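Local coordinates for putative uncharacterized protein (Wolbachia pipientis, PDB 3F4S) that probably acts as a DsbA-type thiol-disulfide oxidoreductase of the thioredoxin fold, introducing disulfide bonds into substrate proteins, at residues P40-E45 / K178-K183; D31-D36 / K74-F79. The protein carries 1 engineered substitution. One frame throughout, in Å; residues are numbered along the deposited sequence. Where two conformers were deposited one is given.

In the fold
Strands 41-47 and 75-81 are parallel neighbours in the central thioredoxin-fold sheet, and the two interactions add an antiparallel strand on either side of that pair. Interaction 1 joins 41-47 to strand 174-179, and interaction 2 joins 75-81 to the short edge strand 33-34. Their centres lie 9 Å apart. I41 O accepts from L76 N at 2.8 Å, part of the backbone ladder between the two, and L42 CD1 packs 3.5 Å from L76 O. Further along, E45 OE1 meets Y77 OH at 2.6 Å in a hydrogen bond. The side chain of F79 in interaction 2 lies near, without touching, the CxxC motif of C51 and C54, the probable redox centre.

Interaction 1: P40-E45 / K178-K183; sequences PILMIE and KLNDDK
N180 centres an inverse gamma turn just where its strand gives out, yet its backbone N still reaches P40 O at 2.9 Å. This is the end of an antiparallel pairing in the thioredoxin-fold sheet, between strands 41-47 and 174-179. The N-H points almost straight at the oxygen (172°), but comes from above the carbonyl plane. Deeper in the sheet, L42 and K178 form a regular hydrogen-bonded pair: L42 N gives to K178 O at 2.8 Å and K178 N returns to L42 O at 3.0 Å.

The same turn brings N180 CB over the backbone of 40-42, 3.9 Å from L42 CB. With CG anti to the backbone N (chi1 -172°), the amide extends away from P40 O, and its ND2 donates to the carbonyls of A39 and P37, which precede strand 41-47. K178 instead folds back over its own strand end, NZ giving to L179 O at 3.1 Å. That carbonyl also has a second, weak donor in D181 N.

I41 and L179, a non-hydrogen-bonded pair, start out in diverging directions, yet both side chains touch A213 of helix 199-216. I41 CG2 rests against the neighbouring backbone, 3.6 Å from K178 O. The ends draw together: the two side chains cross obliquely, with I41 CD1 3.8 Å from L179 CD2.

Interaction 2: D31-D36 / K74-F79; sequences DKLLGD and KMLYIF
Y77 O is gripped twice: L34 N donates to it at 2.9 Å on a bent path (145°), and a water donates as well. Y77 N returns a straighter bond to L34 O. This single hydrogen-bonded pair anchors the short antiparallel edge strand 33-34 on strand 75-81 of the thioredoxin-fold sheet. The water on Y77 O also donates to K32 O and accepts from F79 N; a second joins D31 OD1 and K32 N to F79 O, and a third links D36 N to M75 O.

L33 and I78 lie side by side on one face, with L33 CD2 3.6 Å from I78 CG1. L76 joins them, its CG anti to the backbone N (chi1 172°), which carries CD1 to 3.9 Å from L33 CB and 3.5 Å from L34 O. D31 crosses I78 at about a right angle, its OD1 3.3 Å from I78 CG2, while OD2 makes a salt bridge to R80. On the opposite face, L34 CB meets the Y77 ring in plane at its edge, 3.9 Å from CD2. Waters thus complete the bonding of backbone groups such as K32 O, F79 N and M75 O that lack a direct bond across the strands.

Interaction 1: P40-E45 / K178-K183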
ATOM      1  N   PRO A  40      10.304 -14.192   4.715  1.00 32.99           N
ATOM      2  CA  PRO A  40      10.704 -14.025   6.117  1.00 32.74           C
ATOM      3  C   PRO A  40      10.212 -12.715   6.731  1.00 31.23           C
ATOM      4  O   PRO A  40       9.869 -12.709   7.915  1.00 32.15           O
ATOM      5  CB  PRO A  40      12.235 -14.028   6.051  1.00 33.15           C
ATOM      6  CG  PRO A  40      12.565 -14.718   4.796  1.00 34.98           C
ATOM      7  CD  PRO A  40      11.456 -14.445   3.834  1.00 33.29           C
ATOM      8  N   ILE A  41      10.178 -11.632   5.950  1.00 29.65           N
ATOM      9  CA  ILE A  41       9.837 -10.316   6.479  1.00 29.31           C
ATOM     10  C   ILE A  41       8.518  -9.830   5.895  1.00 29.14           C
ATOM     11  O   ILE A  41       8.177 -10.163   4.762  1.00 29.40           O
ATOM     12  CB  ILE A  41      10.952  -9.282   6.177  1.00 27.77           C
ATOM     13  CG1 ILE A  41      12.287  -9.769   6.754  1.00 29.14           C
ATOM     14  CG2 ILE A  41      10.587  -7.892   6.713  1.00 27.55           C
ATOM     15  CD1 ILE A  41      12.228 -10.107   8.235  1.00 30.81           C
ATOM     16  N   LEU A  42       7.781  -9.049   6.681  1.00 27.67           N
ATOM     17  CA  LEU A  42       6.508  -8.480   6.255  1.00 26.66           C
ATOM     18  C   LEU A  42       6.544  -6.960   6.347  1.00 24.54           C
ATOM     19  O   LEU A  42       6.949  -6.409   7.368  1.00 25.01           O
ATOM     20  CB  LEU A  42       5.375  -9.000   7.143  1.00 27.27           C
ATOM     21  CG  LEU A  42       4.028  -8.282   6.997  1.00 28.56           C
ATOM     22  CD1 LEU A  42       3.516  -8.401   5.571  1.00 28.08           C
ATOM     23  CD2 LEU A  42       3.005  -8.836   7.989  1.00 30.67           C
ATOM     24  N   MET A  43       6.113  -6.287   5.285  1.00 22.62           N
ATOM     25  CA  MET A  43       5.901  -4.844   5.321  1.00 22.67           C
ATOM     26  C   MET A  43       4.452  -4.533   4.985  1.00 22.51           C
ATOM     27  O   MET A  43       3.947  -4.952   3.943  1.00 23.39           O
ATOM     28  CB  MET A  43       6.816  -4.106   4.338  1.00 23.39           C
ATOM     29  CG  MET A  43       6.399  -2.647   4.099  1.00 22.49           C
ATOM     30  SD  MET A  43       7.427  -1.783   2.898  1.00 24.65           S
ATOM     31  CE  MET A  43       8.950  -1.615   3.819  1.00 27.44           C
ATOM     32  N   ILE A  44       3.787  -3.804   5.875  1.00 21.61           N
ATOM     33  CA  ILE A  44       2.452  -3.285   5.610  1.00 19.96           C
ATOM     34  C   ILE A  44       2.574  -1.779   5.501  1.00 19.97           C
ATOM     35  O   ILE A  44       3.124  -1.138   6.387  1.00 22.30           O
ATOM     36  CB  ILE A  44       1.471  -3.637   6.749  1.00 20.95           C
ATOM     37  CG1 ILE A  44       1.295  -5.156   6.846  1.00 23.35           C
ATOM     38  CG2 ILE A  44       0.115  -2.940   6.542  1.00 23.33           C
ATOM     39  CD1 ILE A  44       0.581  -5.620   8.112  1.00 24.27           C
ATOM     40  N   GLU A  45       2.093  -1.221   4.398  1.00 19.13           N
ATOM     41  CA  GLU A  45       2.123   0.216   4.193  1.00 18.54           C
ATOM     42  C   GLU A  45       0.701   0.756   4.104  1.00 17.75           C
ATOM     43  O   GLU A  45      -0.122   0.220   3.358  1.00 19.71           O
ATOM     44  CB  GLU A  45       2.870   0.564   2.898  1.00 18.59           C
ATOM     45  CG  GLU A  45       2.780   2.042   2.554  1.00 17.89           C
ATOM     46  CD  GLU A  45       3.435   2.409   1.219  1.00 18.19           C
ATOM     47  OE1 GLU A  45       4.070   1.537   0.580  1.00 21.23           O
ATOM     48  OE2 GLU A  45       3.317   3.583   0.809  1.00 19.60           O
ATOM     49  N   LYS A 178       7.979  -6.114  10.169  1.00 25.10           N
ATOM     50  CA  LYS A 178       8.085  -7.109  11.223  1.00 27.59           C
ATOM     51  C   LYS A 178       8.342  -8.483  10.623  1.00 29.37           C
ATOM     52  O   LYS A 178       8.271  -8.667   9.406  1.00 28.94           O
ATOM     53  CB  LYS A 178       6.795  -7.137  12.054  1.00 28.46           C
ATOM     54  CG  LYS A 178       5.567  -7.561  11.259  1.00 31.84           C
ATOM     55  CD  LYS A 178       4.268  -7.372  12.041  1.00 35.87           C
ATOM     56  CE  LYS A 178       4.263  -8.188  13.326  1.00 39.40           C
ATOM     57  NZ  LYS A 178       4.461  -9.648  13.090  1.00 42.08           N
ATOM     58  N   LEU A 179       8.648  -9.446  11.482  1.00 31.25           N
ATOM     59  CA  LEU A 179       8.782 -10.824  11.046  1.00 32.62           C
ATOM     60  C   LEU A 179       7.433 -11.292  10.532  1.00 34.60           C
ATOM     61  O   LEU A 179       6.394 -11.005  11.127  1.00 35.87           O
ATOM     62  CB  LEU A 179       9.239 -11.708  12.201  1.00 35.17           C
ATOM     63  CG  LEU A 179      10.604 -11.336  12.775  1.00 38.74           C
ATOM     64  CD1 LEU A 179      10.938 -12.218  13.970  1.00 41.32           C
ATOM     65  CD2 LEU A 179      11.672 -11.440  11.699  1.00 40.04           C
ATOM     66  N   ASN A 180       7.447 -11.995   9.409  1.00 34.62           N
ATOM     67  CA  ASN A 180       6.219 -12.523   8.848  1.00 36.49           C
ATOM     68  C   ASN A 180       5.842 -13.818   9.568  1.00 38.52           C
ATOM     69  O   ASN A 180       5.848 -14.886   8.969  1.00 37.74           O
ATOM     70  CB  ASN A 180       6.387 -12.751   7.344  1.00 34.89           C
ATOM     71  CG  ASN A 180       5.088 -13.118   6.653  1.00 34.99           C
ATOM     72  OD1 ASN A 180       3.995 -12.859   7.164  1.00 35.66           O
ATOM     73  ND2 ASN A 180       5.202 -13.719   5.475  1.00 33.94           N
ATOM     74  N   ASP A 181       5.533 -13.703  10.857  0.50 39.77           N
ATOM     75  CA  ASP A 181       5.125 -14.843  11.674  0.50 41.97           C
ATOM     76  C   ASP A 181       3.773 -14.579  12.333  0.50 44.25           C
ATOM     77  O   ASP A 181       3.643 -13.687  13.172  0.50 45.01           O
ATOM     78  CB  ASP A 181       6.174 -15.141  12.746  0.50 41.80           C
ATOM     79  CG  ASP A 181       5.703 -16.176  13.754  0.50 42.71           C
ATOM     80  OD1 ASP A 181       4.840 -17.007  13.402  0.50 42.93           O
ATOM     81  OD2 ASP A 181       6.199 -16.158  14.900  0.50 43.57           O
ATOM     82  N   ASP A 182       2.775 -15.369  11.954  1.00 45.66           N
ATOM     83  CA  ASP A 182       1.415 -15.188  12.459  1.00 47.50           C
ATOM     84  C   ASP A 182       1.233 -15.500  13.944  1.00 47.89           C
ATOM     85  O   ASP A 182       0.203 -15.162  14.525  1.00 48.39           O
ATOM     86  CB  ASP A 182       0.427 -16.023  11.636  1.00 50.25           C
ATOM     87  CG  ASP A 182       0.235 -15.487  10.226  1.00 53.64           C
ATOM     88  OD1 ASP A 182       0.993 -14.583   9.813  1.00 53.12           O
ATOM     89  OD2 ASP A 182      -0.683 -15.971   9.527  1.00 56.22           O
ATOM     90  N   LYS A 183       2.225 -16.139  14.558  1.00 46.22           N
ATOM     91  CA  LYS A 183       2.087 -16.591  15.940  1.00 45.69           C
ATOM     92  C   LYS A 183       2.619 -15.589  16.964  1.00 46.47           C
ATOM     93  O   LYS A 183       2.392 -15.741  18.167  1.00 46.94           O
ATOM     94  CB  LYS A 183       2.781 -17.943  16.129  0.50 44.18           C
ATOM     95  CG  LYS A 183       2.256 -19.045  15.223  0.50 42.68           C
ATOM     96  CD  LYS A 183       2.914 -20.378  15.539  0.50 42.70           C
TER

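Interaction 2: D31-D36 / K74-F79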
ATOM      1  N   ASP A  31      -6.406  -8.929   1.853  1.00 35.08           N
ATOM      2  CA  ASP A  31      -5.227  -8.143   1.500  1.00 33.92           C
ATOM      3  C   ASP A  31      -4.773  -8.468   0.084  1.00 32.91           C
ATOM      4  O   ASP A  31      -4.888  -9.605  -0.378  1.00 33.88           O
ATOM      5  CB  ASP A  31      -4.074  -8.410   2.472  1.00 33.66           C
ATOM      6  CG  ASP A  31      -4.066  -7.463   3.657  1.00 31.98           C
ATOM      7  OD1 ASP A  31      -4.430  -6.277   3.499  1.00 31.02           O
ATOM      8  OD2 ASP A  31      -3.664  -7.905   4.752  1.00 32.49           O
ATOM      9  N   LYS A  32      -4.268  -7.458  -0.605  1.00 31.75           N
ATOM     10  CA  LYS A  32      -3.590  -7.662  -1.869  1.00 31.98           C
ATOM     11  C   LYS A  32      -2.103  -7.789  -1.558  1.00 31.20           C
ATOM     12  O   LYS A  32      -1.523  -6.916  -0.911  1.00 29.75           O
ATOM     13  CB  LYS A  32      -3.848  -6.480  -2.802  1.00 35.89           C
ATOM     14  CG  LYS A  32      -5.320  -6.206  -3.051  1.00 38.43           C
ATOM     15  CD  LYS A  32      -5.979  -7.333  -3.829  1.00 40.88           C
ATOM     16  CE  LYS A  32      -5.378  -7.482  -5.221  1.00 43.29           C
ATOM     17  NZ  LYS A  32      -6.123  -8.486  -6.041  1.00 44.30           N
ATOM     18  N   LEU A  33      -1.496  -8.886  -2.002  1.00 31.61           N
ATOM     19  CA  LEU A  33      -0.113  -9.194  -1.657  1.00 32.57           C
ATOM     20  C   LEU A  33       0.846  -8.945  -2.813  1.00 33.31           C
ATOM     21  O   LEU A  33       0.481  -9.092  -3.979  1.00 35.58           O
ATOM     22  CB  LEU A  33       0.005 -10.652  -1.207  1.00 33.99           C
ATOM     23  CG  LEU A  33      -1.024 -11.117  -0.180  1.00 34.67           C
ATOM     24  CD1 LEU A  33      -0.750 -12.562   0.223  1.00 36.31           C
ATOM     25  CD2 LEU A  33      -1.043 -10.213   1.034  1.00 35.17           C
ATOM     26  N   LEU A  34       2.070  -8.549  -2.481  1.00 29.27           N
ATOM     27  CA  LEU A  34       3.133  -8.467  -3.472  1.00 29.83           C
ATOM     28  C   LEU A  34       4.352  -9.211  -2.947  1.00 28.72           C
ATOM     29  O   LEU A  34       4.862  -8.903  -1.869  1.00 28.18           O
ATOM     30  CB  LEU A  34       3.493  -7.011  -3.780  1.00 27.47           C
ATOM     31  CG  LEU A  34       4.395  -6.787  -4.998  1.00 28.50           C
ATOM     32  CD1 LEU A  34       3.704  -7.235  -6.287  1.00 31.02           C
ATOM     33  CD2 LEU A  34       4.828  -5.331  -5.105  1.00 28.23           C
ATOM     34  N   GLY A  35       4.813 -10.198  -3.704  1.00 29.51           N
ATOM     35  CA  GLY A  35       5.934 -11.007  -3.270  1.00 31.72           C
ATOM     36  C   GLY A  35       5.480 -12.333  -2.691  1.00 33.61           C
ATOM     37  O   GLY A  35       4.307 -12.694  -2.791  1.00 35.25           O
ATOM     38  N   ASP A  36       6.416 -13.056  -2.084  1.00 32.69           N
ATOM     39  CA  ASP A  36       6.156 -14.393  -1.550  1.00 36.53           C
ATOM     40  C   ASP A  36       5.380 -14.323  -0.236  1.00 36.73           C
ATOM     41  O   ASP A  36       5.850 -13.729   0.736  1.00 36.27           O
ATOM     42  CB  ASP A  36       7.482 -15.122  -1.331  1.00 41.26           C
ATOM     43  CG  ASP A  36       7.295 -16.576  -0.925  1.00 45.44           C
ATOM     44  OD1 ASP A  36       6.153 -16.983  -0.620  1.00 48.06           O
ATOM     45  OD2 ASP A  36       8.299 -17.317  -0.910  1.00 47.42           O
ATOM     46  N   LYS A  74      12.637 -11.904  -0.062  1.00 30.04           N
ATOM     47  CA  LYS A  74      12.993 -11.630   1.326  1.00 29.53           C
ATOM     48  C   LYS A  74      11.823 -11.065   2.115  1.00 29.16           C
ATOM     49  O   LYS A  74      11.743 -11.241   3.326  1.00 28.93           O
ATOM     50  CB  LYS A  74      14.192 -10.678   1.415  1.00 30.54           C
ATOM     51  CG  LYS A  74      15.520 -11.322   1.026  1.00 32.00           C
ATOM     52  CD  LYS A  74      16.664 -10.330   1.155  1.00 34.26           C
ATOM     53  CE  LYS A  74      17.997 -10.983   0.834  1.00 37.19           C
ATOM     54  NZ  LYS A  74      19.138 -10.075   1.139  1.00 38.04           N
ATOM     55  N   MET A  75      10.918 -10.384   1.422  1.00 29.01           N
ATOM     56  CA  MET A  75       9.886  -9.607   2.096  1.00 29.11           C
ATOM     57  C   MET A  75       8.558  -9.639   1.352  1.00 29.73           C
ATOM     58  O   MET A  75       8.515  -9.473   0.130  1.00 29.44           O
ATOM     59  CB  MET A  75      10.353  -8.155   2.255  1.00 27.44           C
ATOM     60  CG  MET A  75       9.403  -7.256   3.044  1.00 27.85           C
ATOM     61  SD  MET A  75      10.118  -5.626   3.352  1.00 27.91           S
ATOM     62  CE  MET A  75       9.790  -4.816   1.785  1.00 26.85           C
ATOM     63  N   LEU A  76       7.484  -9.857   2.109  1.00 28.34           N
ATOM     64  CA  LEU A  76       6.118  -9.766   1.606  1.00 28.39           C
ATOM     65  C   LEU A  76       5.606  -8.341   1.807  1.00 26.63           C
ATOM     66  O   LEU A  76       5.717  -7.791   2.901  1.00 27.29           O
ATOM     67  CB  LEU A  76       5.218 -10.748   2.358  1.00 28.42           C
ATOM     68  CG  LEU A  76       3.710 -10.670   2.102  1.00 28.71           C
ATOM     69  CD1 LEU A  76       3.404 -10.933   0.640  1.00 27.88           C
ATOM     70  CD2 LEU A  76       2.945 -11.648   3.001  1.00 29.66           C
ATOM     71  N   TYR A  77       5.043  -7.751   0.757  1.00 22.89           N
ATOM     72  CA  TYR A  77       4.572  -6.365   0.811  1.00 22.79           C
ATOM     73  C   TYR A  77       3.055  -6.288   0.701  1.00 24.16           C
ATOM     74  O   TYR A  77       2.460  -6.810  -0.249  1.00 25.21           O
ATOM     75  CB  TYR A  77       5.231  -5.553  -0.306  1.00 23.25           C
ATOM     76  CG  TYR A  77       4.710  -4.150  -0.497  1.00 21.75           C
ATOM     77  CD1 TYR A  77       5.027  -3.139   0.402  1.00 22.66           C
ATOM     78  CD2 TYR A  77       3.931  -3.823  -1.607  1.00 21.31           C
ATOM     79  CE1 TYR A  77       4.567  -1.841   0.213  1.00 20.43           C
ATOM     80  CE2 TYR A  77       3.460  -2.534  -1.800  1.00 20.01           C
ATOM     81  CZ  TYR A  77       3.782  -1.544  -0.891  1.00 21.20           C
ATOM     82  OH  TYR A  77       3.329  -0.256  -1.090  1.00 20.93           O
ATOM     83  N   ILE A  78       2.437  -5.629   1.678  1.00 22.92           N
ATOM     84  CA  ILE A  78       0.993  -5.447   1.700  1.00 23.35           C
ATOM     85  C   ILE A  78       0.654  -3.967   1.778  1.00 22.22           C
ATOM     86  O   ILE A  78       0.887  -3.320   2.803  1.00 24.76           O
ATOM     87  CB  ILE A  78       0.352  -6.165   2.899  1.00 24.59           C
ATOM     88  CG1 ILE A  78       0.666  -7.662   2.853  1.00 27.36           C
ATOM     89  CG2 ILE A  78      -1.153  -5.905   2.929  1.00 24.88           C
ATOM     90  CD1 ILE A  78       0.032  -8.472   3.975  1.00 29.38           C
ATOM     91  N   PHE A  79       0.103  -3.437   0.689  1.00 19.70           N
ATOM     92  CA  PHE A  79      -0.310  -2.043   0.620  1.00 18.73           C
ATOM     93  C   PHE A  79      -1.777  -1.958   1.008  1.00 20.23           C
ATOM     94  O   PHE A  79      -2.605  -2.708   0.481  1.00 21.78           O
ATOM     95  CB  PHE A  79      -0.132  -1.504  -0.801  1.00 19.24           C
ATOM     96  CG  PHE A  79      -0.492  -0.048  -0.946  1.00 19.14           C
ATOM     97  CD1 PHE A  79       0.308   0.932  -0.384  1.00 20.53           C
ATOM     98  CD2 PHE A  79      -1.626   0.339  -1.641  1.00 20.93           C
ATOM     99  CE1 PHE A  79      -0.011   2.271  -0.509  1.00 21.53           C
ATOM    100  CE2 PHE A  79      -1.956   1.682  -1.772  1.00 21.52           C
ATOM    101  CZ  PHE A  79      -1.143   2.651  -1.203  1.00 20.97           C
TER
HETATM  102  O   HOH W   1      -4.158  -5.001   1.095  1.00 27.80           O
HETATM  103  O   HOH W   2       0.477  -5.278  -1.700  1.00 26.60           O
HETATM  104  O   HOH W   3       8.874 -11.654  -1.632  1.00 31.23           O